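Local coordinates for protein monovalent Na+/H+ antiporter subunit A (Dietzia sp. DQ12-45-1b, PDB 7D3U) that probably exchanges sodium ions for protons across the cell membrane, as subunit A of the multi-chain Mrp antiporter complex, at residues A215-Q220 with C270-T274; M315-I319 with V480-A484. One frame throughout, in Å; residues are numbered along the deposited sequence.

Interaction 1 of 2, residues A215-Q220 with C270-T274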
# COMPACT_ATOMS: atom_id res chain seq x y z
N ALA B 215 -11.73 23.29 33.49
CA ALA B 215 -11.46 22.03 34.19
C ALA B 215 -12.65 21.73 35.09
O ALA B 215 -12.66 22.09 36.26
CB ALA B 215 -10.16 22.11 34.97
N GLN B 216 -13.65 21.06 34.53
CA GLN B 216 -14.87 20.73 35.25
C GLN B 216 -14.79 19.29 35.76
O GLN B 216 -13.74 18.64 35.70
CB GLN B 216 -16.08 20.96 34.36
CG GLN B 216 -16.14 22.36 33.78
CD GLN B 216 -15.64 23.42 34.74
OE1 GLN B 216 -14.53 23.92 34.60
NE2 GLN B 216 -16.46 23.75 35.72
N PHE B 217 -15.91 18.78 36.27
CA PHE B 217 -16.00 17.53 37.02
C PHE B 217 -15.25 16.37 36.36
O PHE B 217 -14.34 15.81 36.98
CB PHE B 217 -17.47 17.16 37.24
CG PHE B 217 -17.68 15.77 37.79
CD1 PHE B 217 -16.95 15.32 38.88
CD2 PHE B 217 -18.62 14.93 37.22
CE1 PHE B 217 -17.14 14.05 39.38
CE2 PHE B 217 -18.81 13.65 37.72
CZ PHE B 217 -18.07 13.21 38.80
N PRO B 218 -15.57 15.98 35.12
CA PRO B 218 -14.94 14.77 34.57
C PRO B 218 -13.51 15.02 34.10
O PRO B 218 -12.66 14.13 34.19
CB PRO B 218 -15.85 14.38 33.40
CG PRO B 218 -16.99 15.37 33.41
CD PRO B 218 -16.47 16.57 34.12
N PHE B 219 -13.25 16.22 33.59
CA PHE B 219 -11.99 16.54 32.94
C PHE B 219 -11.11 17.45 33.78
O PHE B 219 -10.27 18.17 33.23
CB PHE B 219 -12.24 17.17 31.57
CG PHE B 219 -13.44 16.61 30.86
CD1 PHE B 219 -13.31 15.51 30.03
CD2 PHE B 219 -14.69 17.19 31.00
CE1 PHE B 219 -14.41 14.99 29.37
CE2 PHE B 219 -15.78 16.67 30.35
CZ PHE B 219 -15.64 15.58 29.53
N GLN B 220 -11.28 17.45 35.10
CA GLN B 220 -10.50 18.34 35.95
C GLN B 220 -9.04 17.94 36.06
O GLN B 220 -8.25 18.72 36.59
CB GLN B 220 -11.11 18.42 37.35
CG GLN B 220 -11.44 17.07 37.97
CD GLN B 220 -12.34 17.20 39.19
OE1 GLN B 220 -13.54 17.44 39.07
NE2 GLN B 220 -11.76 17.03 40.37
N CYS B 270 -22.84 19.93 36.96
CA CYS B 270 -21.42 19.69 36.77
C CYS B 270 -20.59 20.83 37.36
O CYS B 270 -19.59 20.58 38.05
CB CYS B 270 -21.10 19.51 35.29
SG CYS B 270 -19.34 19.30 34.96
N GLY B 271 -21.00 22.07 37.11
CA GLY B 271 -20.27 23.20 37.67
C GLY B 271 -20.29 23.20 39.18
O GLY B 271 -19.29 23.54 39.82
N MET B 272 -21.41 22.80 39.79
CA MET B 272 -21.46 22.82 41.24
C MET B 272 -20.69 21.65 41.85
O MET B 272 -20.02 21.83 42.88
CB MET B 272 -22.90 22.82 41.72
CG MET B 272 -23.49 24.20 41.75
SD MET B 272 -22.42 25.39 42.59
CE MET B 272 -22.33 24.66 44.22
N THR B 273 -20.77 20.47 41.25
CA THR B 273 -19.95 19.36 41.72
C THR B 273 -18.47 19.71 41.64
O THR B 273 -17.72 19.47 42.59
CB THR B 273 -20.24 18.09 40.93
OG1 THR B 273 -20.14 18.37 39.52
CG2 THR B 273 -21.63 17.56 41.25
N THR B 274 -18.04 20.31 40.53
CA THR B 274 -16.63 20.64 40.42
C THR B 274 -16.26 21.83 41.30
O THR B 274 -15.13 21.91 41.77
CB THR B 274 -16.24 20.90 38.97
OG1 THR B 274 -14.81 21.02 38.87
CG2 THR B 274 -16.85 22.18 38.47
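Cys270 meets the loop through its sulfur. With SG swung anti to the backbone N (chi1 177°), it reaches the CB of Phe217 at 3.6 Å and the CB of Gln216 at 3.7 Å, while CD of Pro218 lies 4.0 Å from the same SG. A small, weakly polar thiol suits a buried spot shared by three methylenes. CG2 of Thr274 lies separately against the side chain of Gln216, which runs past it at a slant. The contact belongs to the transmembrane fold shared by Mrp antiporters and complex I: residues 215-220 form the loop after helix 196-213, packed against helix 261-284, with Phe211 and Ile297 of neighbouring helices closing around it. Thr274 also packs on the loop backbone, its CB 3.4 Å from the N of Phe217 and its OG1 3.5 Å from the O of Ala215. With an alanine here CG2 and OG1 are gone, which would probably leave a gap beside the Gln216 side chain and the Ala215 carbonyl. Thr273 OG1, 3.7 Å from Phe217 CB, approaches that ring obliquely; its one proton may go to the carbonyl of Thr269 or of Cys270, keeping the hydroxyl turned to its own helix.

Interaction 2 of 2, residues M315-I319 with V480-A484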
# COMPACT_ATOMS: atom_id res chain seq x y z
N MET B 315 -26.15 36.11 33.74
CA MET B 315 -25.03 36.44 32.88
C MET B 315 -24.25 37.64 33.40
O MET B 315 -23.03 37.71 33.23
CB MET B 315 -25.52 36.69 31.45
CG MET B 315 -26.16 35.48 30.82
SD MET B 315 -25.20 33.99 31.11
CE MET B 315 -26.48 32.75 31.00
N VAL B 316 -24.94 38.59 34.04
CA VAL B 316 -24.24 39.71 34.66
C VAL B 316 -23.29 39.21 35.74
O VAL B 316 -22.13 39.62 35.81
CB VAL B 316 -25.25 40.72 35.23
CG1 VAL B 316 -24.53 41.88 35.86
CG2 VAL B 316 -26.19 41.21 34.14
N ALA B 317 -23.79 38.31 36.59
CA ALA B 317 -22.94 37.74 37.63
C ALA B 317 -21.79 36.95 37.03
O ALA B 317 -20.65 37.04 37.50
CB ALA B 317 -23.77 36.85 38.56
N ALA B 318 -22.06 36.19 35.97
CA ALA B 318 -21.00 35.41 35.33
C ALA B 318 -19.91 36.31 34.78
O ALA B 318 -18.72 36.04 34.96
CB ALA B 318 -21.59 34.54 34.22
N ILE B 319 -20.28 37.41 34.11
CA ILE B 319 -19.28 38.28 33.52
C ILE B 319 -18.50 39.02 34.59
O ILE B 319 -17.27 39.13 34.52
CB ILE B 319 -19.94 39.25 32.52
CG1 ILE B 319 -20.55 38.47 31.36
CG2 ILE B 319 -18.92 40.24 32.00
CD1 ILE B 319 -21.37 39.31 30.44
N VAL B 480 -20.67 45.64 31.49
CA VAL B 480 -21.08 44.29 31.87
C VAL B 480 -22.52 44.02 31.44
O VAL B 480 -22.82 42.96 30.88
CB VAL B 480 -20.89 44.09 33.38
CG1 VAL B 480 -21.69 42.89 33.86
CG2 VAL B 480 -19.42 43.90 33.71
N ALA B 481 -23.42 44.97 31.68
CA ALA B 481 -24.81 44.80 31.26
C ALA B 481 -24.93 44.74 29.75
O ALA B 481 -25.74 43.98 29.21
CB ALA B 481 -25.67 45.93 31.82
N ALA B 482 -24.12 45.53 29.03
CA ALA B 482 -24.16 45.44 27.57
C ALA B 482 -23.58 44.13 27.08
O ALA B 482 -23.99 43.62 26.03
CB ALA B 482 -23.40 46.62 26.96
N ALA B 483 -22.64 43.55 27.83
CA ALA B 483 -22.10 42.24 27.49
C ALA B 483 -22.98 41.09 27.95
O ALA B 483 -22.75 39.95 27.54
CB ALA B 483 -20.70 42.09 28.11
N ALA B 484 -23.98 41.37 28.78
CA ALA B 484 -24.91 40.34 29.22
C ALA B 484 -26.16 40.29 28.35
O ALA B 484 -26.67 39.20 28.07
CB ALA B 484 -25.31 40.56 30.68
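Val316 and Ile319 of helix 312-341 pack against Val480, Ala483 and Ala484 of the short helix 477-484 in a helix-to-helix contact made by apolar side chains. It joins a predicted transmembrane helix of the antiporter family fold to a helix that comes much later in the chain. The local axes approach to 8.8 Å and their directions make an angle of 121°, so these turns of the two helices meet steeply rather than running alongside one another.

On each helix the touching residues fall on one face: Met315, Val316 and Ile319 on the first, Val480, Ala483 and Ala484 on the second. Val316 uses both branches. Its CG1 meets CG1 of Val480 at 3.6 Å, the two side chains set roughly perpendicular, and its CG2 rests on the CB of Ala484, also at 3.6 Å. Ile319 contributes length: with CD1 anti to CA (chi2 172°), it carries CD1 to the CB of Ala483 at 3.7 Å, whereas its CG2 branch lies 4.1 Å from CG2 of Val480 as the two side chains pass antiparallel to each other. Val75 of helix 71-94 touches both Ile319 and Ala483, extending this packing to a third helix.

Alanine suits position 484 because the backbones come close there. Met315 meets its CB through CB alone, at 4.0 Å, and the rest of the methionine leads away to Leu251 and to Ser487 and Ile488 in the loop beyond.

No hydrogen bond or charge pair crosses between the segments. Adhesion therefore rests on van der Waals contact and on the burial of aliphatic groups. Valine and isoleucine branches meet one another at Val480 and meet small methyls at Ala483 and Ala484, so the fit probably depends on shape.

Overall arrangement
Interaction 1 closes before interaction 2 opens along the chain, and both lie on the same side of the chain's centre. Their centres are 22 Å apart and their nearest atoms about 12 Å apart, so they do not touch. Helix 288-308 links them: Ile297 and Val304 lie against interaction 1, while Thr306 and Ile307 lie against residues 315-319 of interaction 2. Interaction 1 ties a loop to helix 261-284 within the antiporter family region; interaction 2 brings helix 477-484 onto helix 312-341 of that same region. No other chain touches either one, so both belong to the internal packing of this subunit rather than to its interfaces within the six-chain complex.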